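PDB 5YKR: probable aminotransferase from Pseudomonas aeruginosa, which belongs to the class-III aminotransferases, pyridoxal-phosphate proteins, and carries its cofactor covalently bound. Local coordinates for residues V12-F16 with L408-C412; R18-F23 with L415-R420; W49-P54 with L423-F427. One frame throughout, in Å; residues are numbered along the deposited sequence.

How the contacts relate
All three contacts lie on one side of the chain's centre, and all are largely buried. Contacts 1 and 2 hold the same two helices, 9-26 and 407-418, at successive points along them. Their centres lie about 25 and 26 Å from the centre of the chain, buried but peripheral. Contact 1 is almost wholly apolar, with no hydrogen bond between its segments. Contact 2 pairs a salt-bridge network with a leucine and phenylalanine cluster. Phe16 and Leu415 touch where the two meet. Contact 3 lies deeper, at about 14 Å, and joins two loops through aromatic rings and a proline. Pro54 packs on Ala411 and Leu415. All three reach the second subunit, contact 3 most extensively.

Contact 1: residues V12-F16 with L408-C412; sequences VETLF and LIEAC
Two helices, 9-26 near the N-terminus and 407-418 late in the chain, pack side by side here. Their short axes come within 9.6 Å and cross at 35°, running in roughly the same direction. Val12, Leu15 and Phe16 meet Leu408, Ala411 and Cys412. CG1 of Val12 makes its closest contacts: it lies 3.7 Å from CG of Leu408 and also rests on CB of Cys412. CG1 is anti to the backbone N (chi1 179°), which places this methyl between the two partners. CG2 faces CG1 of Ile409 more loosely. The side chains of Val12 and Leu408 pass each other in opposite directions. The Phe16 ring meets the other helix obliquely. Its CD2 is 3.6 Å from CD1 of Leu408, and its CZ is 3.7 Å from CB of Ala411. CE1 rests on the same CB, and CD1 reaches CA of Cys412. SG of Cys412 meets the branched end of Leu15, with CD2 at 3.7 Å. At the border, OE1 of Glu13 comes near CD1 of Leu408. Helix 439-456 packs on Val12 and Leu15, and Pro316 of the second subunit packs on Phe16. The chemistry is that of hydrocarbon and sulfur packing, with no polar bond between the two segments. The helices are therefore held here by fit and by burial of apolar surface.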
loop_
_atom_site.group_PDB
_atom_site.type_symbol
_atom_site.label_atom_id
_atom_site.label_comp_id
_atom_site.label_asym_id
_atom_site.label_seq_id
_atom_site.Cartn_x
_atom_site.Cartn_y
_atom_site.Cartn_z
ATOM N N VAL A 12 37.141 -2.306 -14.485
ATOM C CA VAL A 12 35.674 -2.358 -14.254
ATOM C C VAL A 12 34.966 -1.349 -15.142
ATOM O O VAL A 12 33.981 -1.661 -15.802
ATOM C CB VAL A 12 35.305 -2.116 -12.759
ATOM C CG1 VAL A 12 33.801 -2.163 -12.568
ATOM C CG2 VAL A 12 35.952 -3.142 -11.831
ATOM N N GLU A 13 35.456 -0.111 -15.137
ATOM C CA GLU A 13 34.841 0.917 -15.971
ATOM C C GLU A 13 34.876 0.543 -17.467
ATOM O O GLU A 13 33.895 0.729 -18.185
ATOM C CB GLU A 13 35.572 2.250 -15.741
ATOM C CG GLU A 13 35.257 3.353 -16.739
ATOM C CD GLU A 13 33.933 4.005 -16.462
ATOM O OE1 GLU A 13 33.150 3.477 -15.641
ATOM O OE2 GLU A 13 33.661 5.030 -17.080
ATOM N N THR A 14 36.007 -0.012 -17.934
ATOM C CA THR A 14 36.145 -0.419 -19.330
ATOM C C THR A 14 35.124 -1.511 -19.699
ATOM O O THR A 14 34.444 -1.421 -20.724
ATOM C CB THR A 14 37.582 -0.905 -19.619
ATOM O OG1 THR A 14 38.463 0.199 -19.408
ATOM C CG2 THR A 14 37.748 -1.396 -21.057
ATOM N N LEU A 15 35.033 -2.521 -18.868
ATOM C CA LEU A 15 34.070 -3.600 -19.086
ATOM C C LEU A 15 32.666 -3.079 -19.033
ATOM O O LEU A 15 31.865 -3.442 -19.855
ATOM C CB LEU A 15 34.280 -4.726 -18.060
ATOM C CG LEU A 15 33.344 -5.937 -18.235
ATOM C CD1 LEU A 15 33.447 -6.497 -19.627
ATOM C CD2 LEU A 15 33.612 -6.979 -17.184
ATOM N N PHE A 16 32.393 -2.196 -18.076
ATOM C CA PHE A 16 31.045 -1.664 -17.909
ATOM C C PHE A 16 30.626 -0.891 -19.142
ATOM O O PHE A 16 29.540 -1.067 -19.637
ATOM C CB PHE A 16 30.953 -0.809 -16.651
ATOM C CG PHE A 16 29.549 -0.339 -16.300
ATOM C CD1 PHE A 16 28.477 -1.205 -16.310
ATOM C CD2 PHE A 16 29.325 0.981 -15.869
ATOM C CE1 PHE A 16 27.201 -0.756 -15.964
ATOM C CE2 PHE A 16 28.054 1.411 -15.531
ATOM C CZ PHE A 16 27.001 0.543 -15.571
ATOM N N LEU A 408 29.514 0.904 -8.893
ATOM C CA LEU A 408 30.100 0.597 -10.179
ATOM C C LEU A 408 30.372 -0.910 -10.355
ATOM O O LEU A 408 30.012 -1.491 -11.385
ATOM C CB LEU A 408 31.382 1.394 -10.403
ATOM C CG LEU A 408 32.158 1.035 -11.675
ATOM C CD1 LEU A 408 31.344 1.253 -12.931
ATOM C CD2 LEU A 408 33.455 1.809 -11.795
ATOM N N ILE A 409 30.979 -1.535 -9.348
ATOM C CA ILE A 409 31.268 -2.966 -9.428
ATOM C C ILE A 409 29.938 -3.726 -9.506
ATOM O O ILE A 409 29.761 -4.620 -10.351
ATOM C CB ILE A 409 32.117 -3.464 -8.251
ATOM C CG1 ILE A 409 33.512 -2.809 -8.289
ATOM C CG2 ILE A 409 32.178 -4.981 -8.264
ATOM C CD1 ILE A 409 34.281 -2.968 -6.981
ATOM N N GLU A 410 28.987 -3.343 -8.649
ATOM C CA GLU A 410 27.667 -3.970 -8.674
ATOM C C GLU A 410 26.962 -3.869 -10.026
ATOM O O GLU A 410 26.475 -4.864 -10.565
ATOM C CB GLU A 410 26.807 -3.402 -7.562
ATOM C CG GLU A 410 27.292 -3.804 -6.184
ATOM C CD GLU A 410 26.602 -3.056 -5.042
ATOM O OE1 GLU A 410 25.431 -2.662 -5.175
ATOM O OE2 GLU A 410 27.248 -2.951 -3.973
ATOM N N ALA A 411 26.965 -2.673 -10.616
ATOM C CA ALA A 411 26.343 -2.484 -11.912
ATOM C C ALA A 411 27.021 -3.327 -12.992
ATOM O O ALA A 411 26.360 -3.932 -13.819
ATOM C CB ALA A 411 26.332 -1.015 -12.292
ATOM N N CYS A 412 28.349 -3.355 -12.979
ATOM C CA CYS A 412 29.067 -4.142 -13.955
ATOM C C CYS A 412 28.770 -5.636 -13.886
ATOM O O CYS A 412 28.505 -6.248 -14.909
ATOM C CB CYS A 412 30.549 -3.882 -13.823
ATOM S SG CYS A 412 31.569 -4.606 -15.131
#

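Contact 2: residues R18-F23 with L415-R420; sequences RELRRF and LYLLNR
CG of Glu19 lies anti to the carbonyl carbon (chi1 -69°), and the chain bends at chi2 (-61°). This turns its carboxylate toward Arg420, whose chain is extended from CG to NE and reaches across at about a right angle. The grip is end-on, Arg420 NH1 to Glu19 OE1 and NH2 to OE2, each bond 2.9 Å. The carboxylate and guanidinium planes are 47° apart, and NH1 comes from above the carboxylate plane. Asn419 ND2 meets OE1 from the opposite face, on the anti side, in a nearly straight bond of 2.9 Å. The same nitrogen also donates to the backbone O of Glu19 at 3.0 Å, so the amide is held at two points. NE of Arg22 donates to OE2. Arg18 NH1 also bridges to that oxygen, but the exact placing of its guanidinium is doubtful. Three arginines thus surround one carboxylate, which would probably favour its charged form. Tyr416 supports the grip: its backbone O accepts from Arg420 NH1, which stands over the centre of one face of its ring. OD1 of Asn419 is buried against Phe23 without a polar partner in the model. Beside the network, Leu415 CD1 sits 3.7 Å from CD2 of Phe23. Leu418 CD2 meets the edge of the same ring. The contact joins helix 9-26 to the C-terminal part of helix 407-418 and the turn after it. Helix 439-456 adds Glu455, which binds Arg18 NH2 and Tyr416 OH, while Leu418 packs on Leu423 of strand 422-423.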
loop_
_atom_site.group_PDB
_atom_site.type_symbol
_atom_site.label_atom_id
_atom_site.label_comp_id
_atom_site.label_asym_id
_atom_site.label_seq_id
_atom_site.Cartn_x
_atom_site.Cartn_y
_atom_site.Cartn_z
ATOM N N ARG A 18 31.722 -1.222 -22.236
ATOM C CA ARG A 18 31.508 -2.205 -23.305
ATOM C C ARG A 18 30.156 -2.902 -23.131
ATOM O O ARG A 18 29.428 -3.089 -24.095
ATOM C CB ARG A 18 32.639 -3.250 -23.311
ATOM C CG ARG A 18 32.596 -4.170 -24.514
ATOM C CD ARG A 18 33.770 -5.162 -24.496
ATOM N NE ARG A 18 33.813 -6.203 -23.441
ATOM C CZ ARG A 18 32.864 -7.118 -23.178
ATOM N NH1 ARG A 18 31.711 -7.111 -23.792
ATOM N NH2 ARG A 18 33.057 -8.026 -22.233
ATOM N N GLU A 19 29.809 -3.247 -21.896
ATOM C CA GLU A 19 28.552 -3.963 -21.631
ATOM C C GLU A 19 27.338 -3.027 -21.812
ATOM O O GLU A 19 26.261 -3.458 -22.221
ATOM C CB GLU A 19 28.593 -4.606 -20.240
ATOM C CG GLU A 19 29.580 -5.772 -20.155
ATOM C CD GLU A 19 29.250 -6.898 -21.101
ATOM O OE1 GLU A 19 28.082 -7.275 -21.187
ATOM O OE2 GLU A 19 30.170 -7.421 -21.774
ATOM N N LEU A 20 27.514 -1.737 -21.549
ATOM C CA LEU A 20 26.442 -0.767 -21.829
ATOM C C LEU A 20 26.176 -0.678 -23.337
ATOM O O LEU A 20 25.013 -0.639 -23.755
ATOM C CB LEU A 20 26.757 0.610 -21.232
ATOM C CG LEU A 20 26.614 0.740 -19.722
ATOM C CD1 LEU A 20 27.297 2.026 -19.250
ATOM C CD2 LEU A 20 25.145 0.675 -19.282
ATOM N N ARG A 21 27.244 -0.689 -24.143
ATOM C CA ARG A 21 27.058 -0.724 -25.596
ATOM C C ARG A 21 26.388 -2.020 -26.050
ATOM O O ARG A 21 25.429 -1.974 -26.837
ATOM C CB ARG A 21 28.390 -0.508 -26.320
ATOM C CG ARG A 21 28.268 -0.413 -27.808
ATOM C CD ARG A 21 29.552 0.191 -28.412
ATOM N NE ARG A 21 30.794 -0.477 -27.998
ATOM C CZ ARG A 21 31.210 -1.675 -28.433
ATOM N NH1 ARG A 21 30.491 -2.386 -29.318
ATOM N NH2 ARG A 21 32.353 -2.177 -27.959
ATOM N N ARG A 22 26.848 -3.153 -25.505
ATOM C CA ARG A 22 26.235 -4.466 -25.774
ATOM C C ARG A 22 24.755 -4.441 -25.368
ATOM O O ARG A 22 23.919 -4.969 -26.074
ATOM C CB ARG A 22 26.971 -5.565 -25.003
ATOM C CG ARG A 22 26.570 -7.006 -25.276
ATOM C CD ARG A 22 27.318 -8.048 -24.385
ATOM N NE ARG A 22 28.730 -8.069 -24.609
ATOM C CZ ARG A 22 29.315 -8.666 -25.661
ATOM N NH1 ARG A 22 28.590 -9.277 -26.603
ATOM N NH2 ARG A 22 30.612 -8.637 -25.808
ATOM N N PHE A 23 24.436 -3.788 -24.252
ATOM C CA PHE A 23 23.056 -3.743 -23.784
ATOM C C PHE A 23 22.167 -3.007 -24.834
ATOM O O PHE A 23 21.049 -3.442 -25.159
ATOM C CB PHE A 23 22.967 -3.065 -22.427
ATOM C CG PHE A 23 21.568 -2.878 -21.971
ATOM C CD1 PHE A 23 20.823 -1.782 -22.399
ATOM C CD2 PHE A 23 20.964 -3.837 -21.180
ATOM C CE1 PHE A 23 19.507 -1.637 -22.009
ATOM C CE2 PHE A 23 19.631 -3.701 -20.796
ATOM C CZ PHE A 23 18.899 -2.589 -21.217
ATOM N N LEU A 415 25.129 -6.216 -15.009
ATOM C CA LEU A 415 24.901 -6.048 -16.443
ATOM C C LEU A 415 25.554 -7.150 -17.269
ATOM O O LEU A 415 24.975 -7.592 -18.267
ATOM C CB LEU A 415 25.429 -4.679 -16.903
ATOM C CG LEU A 415 25.125 -4.286 -18.351
ATOM C CD1 LEU A 415 23.630 -4.333 -18.644
ATOM C CD2 LEU A 415 25.681 -2.911 -18.645
ATOM N N TYR A 416 26.751 -7.578 -16.876
ATOM C CA TYR A 416 27.428 -8.690 -17.572
ATOM C C TYR A 416 26.522 -9.916 -17.571
ATOM O O TYR A 416 26.331 -10.568 -18.616
ATOM C CB TYR A 416 28.750 -8.977 -16.887
ATOM C CG TYR A 416 29.630 -9.950 -17.623
ATOM C CD1 TYR A 416 29.428 -11.302 -17.513
ATOM C CD2 TYR A 416 30.661 -9.494 -18.457
ATOM C CE1 TYR A 416 30.252 -12.213 -18.154
ATOM C CE2 TYR A 416 31.471 -10.389 -19.122
ATOM C CZ TYR A 416 31.235 -11.760 -18.969
ATOM O OH TYR A 416 32.027 -12.665 -19.620
ATOM N N LEU A 417 25.916 -10.215 -16.421
ATOM C CA LEU A 417 25.009 -11.352 -16.322
ATOM C C LEU A 417 23.734 -11.137 -17.136
ATOM O O LEU A 417 23.273 -12.031 -17.855
ATOM C CB LEU A 417 24.718 -11.699 -14.866
ATOM C CG LEU A 417 25.631 -12.780 -14.336
ATOM C CD1 LEU A 417 27.072 -12.309 -14.258
ATOM C CD2 LEU A 417 25.231 -13.265 -12.992
ATOM N N LEU A 418 23.164 -9.944 -17.040
ATOM C CA LEU A 418 21.918 -9.630 -17.790
ATOM C C LEU A 418 22.094 -9.842 -19.292
ATOM O O LEU A 418 21.291 -10.505 -19.963
ATOM C CB LEU A 418 21.475 -8.190 -17.466
ATOM C CG LEU A 418 20.178 -7.701 -18.108
ATOM C CD1 LEU A 418 19.546 -6.595 -17.237
ATOM C CD2 LEU A 418 20.312 -7.266 -19.568
ATOM N N ASN A 419 23.190 -9.292 -19.824
ATOM C CA ASN A 419 23.461 -9.423 -21.268
ATOM C C ASN A 419 23.721 -10.856 -21.732
ATOM O O ASN A 419 23.730 -11.108 -22.938
ATOM C CB ASN A 419 24.673 -8.551 -21.657
ATOM C CG ASN A 419 24.358 -7.054 -21.759
ATOM O OD1 ASN A 419 23.227 -6.632 -22.000
ATOM N ND2 ASN A 419 25.423 -6.236 -21.576
ATOM N N ARG A 420 23.913 -11.773 -20.793
ATOM C CA ARG A 420 24.133 -13.189 -21.095
ATOM C C ARG A 420 23.041 -14.076 -20.492
ATOM O O ARG A 420 23.205 -15.275 -20.340
ATOM C CB ARG A 420 25.552 -13.592 -20.646
ATOM C CG ARG A 420 26.633 -12.913 -21.484
ATOM C CD ARG A 420 27.993 -12.968 -20.798
ATOM N NE ARG A 420 28.977 -12.192 -21.543
ATOM C CZ ARG A 420 29.068 -10.875 -21.569
ATOM N NH1 ARG A 420 28.190 -10.117 -20.897
ATOM N NH2 ARG A 420 29.986 -10.270 -22.323
#

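Contact 3: residues W49-P54 with L423-F427; sequences WMQQWP and LLTPF
The indole of Trp53 carries the ring of Pro426 on one face. Its CG lies anti to the carbonyl carbon (chi1 -72°), and the ring is turned across that bond, which brings a face to the proline. CD of Pro426 stands 3.6 Å from the centroid of the Trp53 six-membered ring and only 5° off its normal, a CH-pi contact. CG of Pro426 reaches farther along the indole, 3.7 Å from Trp53 CD2. O of Met50, from the same segment as the indole, lies at its edge. The Phe427 ring has CG of its neighbour Pro426 over one face. CB of Gln52 and O of Trp49 come at the edge of the phenyl. Trp49 turns the edge of its six-membered ring toward the face of Phe427, an edge-to-face pair with centroids 5.8 Å apart and planes at 76°. CB of Trp49 also touches Phe427 CZ at 3.7 Å. Pro426 therefore lies between two aromatic rings, Trp53 and Phe427. Its CB meets Gln52 O at 3.4 Å. On the six-membered ring, Trp53 CZ3 approaches O of Leu424 at 3.4 Å and CD2 of Leu423 more loosely.

Residues 49-52 form a 3-10 turn. The second segment leaves strand 422-423, an outer strand of the four-stranded sheet, at Leu423. The polar ends of the first loop turn to the second subunit: Trp49 NE1 donates to O of its Phe325, Gln52 NE2 to O of its Asn321, and Trp53 NE1 to O of its Met111. Thr425 binds Asp84 of its own chain. The chemistry thus divides in two. Ring faces, proline carbons and a leucine methyl join the loops within one chain, while the indole and amide N-H groups bind backbone oxygens of the partner.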
loop_
_atom_site.group_PDB
_atom_site.type_symbol
_atom_site.label_atom_id
_atom_site.label_comp_id
_atom_site.label_asym_id
_atom_site.label_seq_id
_atom_site.Cartn_x
_atom_site.Cartn_y
_atom_site.Cartn_z
ATOM N N TRP A 49 12.200 3.126 -9.028
ATOM C CA TRP A 49 13.228 2.100 -8.810
ATOM C C TRP A 49 13.592 1.356 -10.082
ATOM O O TRP A 49 14.744 0.856 -10.206
ATOM C CB TRP A 49 12.830 1.089 -7.750
ATOM C CG TRP A 49 12.378 1.603 -6.431
ATOM C CD1 TRP A 49 12.327 2.878 -5.987
ATOM C CD2 TRP A 49 11.937 0.787 -5.366
ATOM N NE1 TRP A 49 11.871 2.908 -4.680
ATOM C CE2 TRP A 49 11.606 1.627 -4.288
ATOM C CE3 TRP A 49 11.758 -0.606 -5.216
ATOM C CZ2 TRP A 49 11.129 1.124 -3.081
ATOM C CZ3 TRP A 49 11.333 -1.089 -4.014
ATOM C CH2 TRP A 49 11.016 -0.247 -2.973
ATOM N N MET A 50 12.669 1.302 -11.043
ATOM C CA MET A 50 12.919 0.491 -12.247
ATOM C C MET A 50 14.008 1.116 -13.135
ATOM O O MET A 50 14.612 0.453 -13.964
ATOM C CB MET A 50 11.616 0.305 -13.024
ATOM C CG MET A 50 10.611 -0.541 -12.302
ATOM S SD MET A 50 9.024 -0.559 -13.137
ATOM C CE MET A 50 8.117 -1.712 -12.158
ATOM N N GLN A 51 14.268 2.407 -12.943
ATOM C CA GLN A 51 15.362 3.089 -13.640
ATOM C C GLN A 51 16.765 2.603 -13.176
ATOM O O GLN A 51 17.775 2.904 -13.796
ATOM C CB GLN A 51 15.200 4.608 -13.448
ATOM C CG GLN A 51 15.627 5.472 -14.552
ATOM C CD GLN A 51 15.400 6.942 -14.203
ATOM O OE1 GLN A 51 15.644 7.393 -13.071
ATOM N NE2 GLN A 51 14.994 7.697 -15.208
ATOM N N GLN A 52 16.805 1.830 -12.093
ATOM C CA GLN A 52 18.035 1.479 -11.431
ATOM C C GLN A 52 18.565 0.106 -11.806
ATOM O O GLN A 52 19.602 -0.306 -11.268
ATOM C CB GLN A 52 17.911 1.599 -9.877
ATOM C CG GLN A 52 17.473 3.002 -9.520
ATOM C CD GLN A 52 17.368 3.281 -8.059
ATOM O OE1 GLN A 52 17.992 2.633 -7.250
ATOM N NE2 GLN A 52 16.555 4.309 -7.726
ATOM N N TRP A 53 17.904 -0.586 -12.731
ATOM C CA TRP A 53 18.559 -1.706 -13.392
ATOM C C TRP A 53 19.817 -1.186 -14.103
ATOM O O TRP A 53 19.888 -0.067 -14.520
ATOM C CB TRP A 53 17.595 -2.380 -14.344
ATOM C CG TRP A 53 16.498 -3.191 -13.685
ATOM C CD1 TRP A 53 15.268 -2.726 -13.288
ATOM C CD2 TRP A 53 16.484 -4.585 -13.420
ATOM N NE1 TRP A 53 14.527 -3.733 -12.738
ATOM C CE2 TRP A 53 15.236 -4.890 -12.829
ATOM C CE3 TRP A 53 17.399 -5.635 -13.642
ATOM C CZ2 TRP A 53 14.883 -6.179 -12.478
ATOM C CZ3 TRP A 53 17.046 -6.917 -13.254
ATOM C CH2 TRP A 53 15.802 -7.173 -12.700
ATOM N N PRO A 54 20.825 -2.042 -14.303
ATOM C CA PRO A 54 22.028 -1.548 -14.953
ATOM C C PRO A 54 21.701 -1.579 -16.495
ATOM O O PRO A 54 20.779 -2.254 -16.951
ATOM C CB PRO A 54 23.031 -2.565 -14.537
ATOM C CG PRO A 54 22.263 -3.834 -14.511
ATOM C CD PRO A 54 20.941 -3.444 -13.898
ATOM N N LEU A 423 19.088 -12.678 -14.840
ATOM C CA LEU A 423 18.663 -11.501 -14.096
ATOM C C LEU A 423 18.913 -11.639 -12.593
ATOM O O LEU A 423 18.492 -12.597 -11.963
ATOM C CB LEU A 423 17.139 -11.276 -14.296
ATOM C CG LEU A 423 16.696 -11.009 -15.718
ATOM C CD1 LEU A 423 15.183 -10.963 -15.846
ATOM C CD2 LEU A 423 17.312 -9.734 -16.230
ATOM N N LEU A 424 19.522 -10.619 -12.049
ATOM C CA LEU A 424 19.746 -10.448 -10.628
ATOM C C LEU A 424 19.116 -9.123 -10.229
ATOM O O LEU A 424 19.198 -8.129 -10.980
ATOM C CB LEU A 424 21.237 -10.394 -10.311
ATOM C CG LEU A 424 21.924 -11.691 -10.680
ATOM C CD1 LEU A 424 23.419 -11.435 -10.741
ATOM C CD2 LEU A 424 21.589 -12.776 -9.705
ATOM N N THR A 425 18.514 -9.058 -9.047
ATOM C CA THR A 425 17.902 -7.823 -8.632
ATOM C C THR A 425 18.921 -6.711 -8.545
ATOM O O THR A 425 20.031 -6.936 -8.048
ATOM C CB THR A 425 17.116 -7.974 -7.346
ATOM O OG1 THR A 425 16.462 -6.728 -7.065
ATOM C CG2 THR A 425 17.985 -8.354 -6.163
ATOM N N PRO A 426 18.578 -5.507 -9.030
ATOM C CA PRO A 426 19.635 -4.500 -9.086
ATOM C C PRO A 426 19.985 -3.940 -7.760
ATOM O O PRO A 426 21.006 -3.280 -7.647
ATOM C CB PRO A 426 19.069 -3.430 -10.003
ATOM C CG PRO A 426 17.631 -3.617 -9.986
ATOM C CD PRO A 426 17.375 -5.085 -9.750
ATOM N N PHE A 427 19.183 -4.201 -6.737
ATOM C CA PHE A 427 19.353 -3.516 -5.430
ATOM C C PHE A 427 20.209 -4.256 -4.453
ATOM O O PHE A 427 20.433 -3.788 -3.354
ATOM C CB PHE A 427 17.985 -3.241 -4.780
ATOM C CG PHE A 427 16.966 -2.730 -5.743
ATOM C CD1 PHE A 427 17.165 -1.571 -6.432
ATOM C CD2 PHE A 427 15.801 -3.441 -5.983
ATOM C CE1 PHE A 427 16.218 -1.126 -7.378
ATOM C CE2 PHE A 427 14.876 -3.008 -6.870
ATOM C CZ PHE A 427 15.084 -1.873 -7.611
#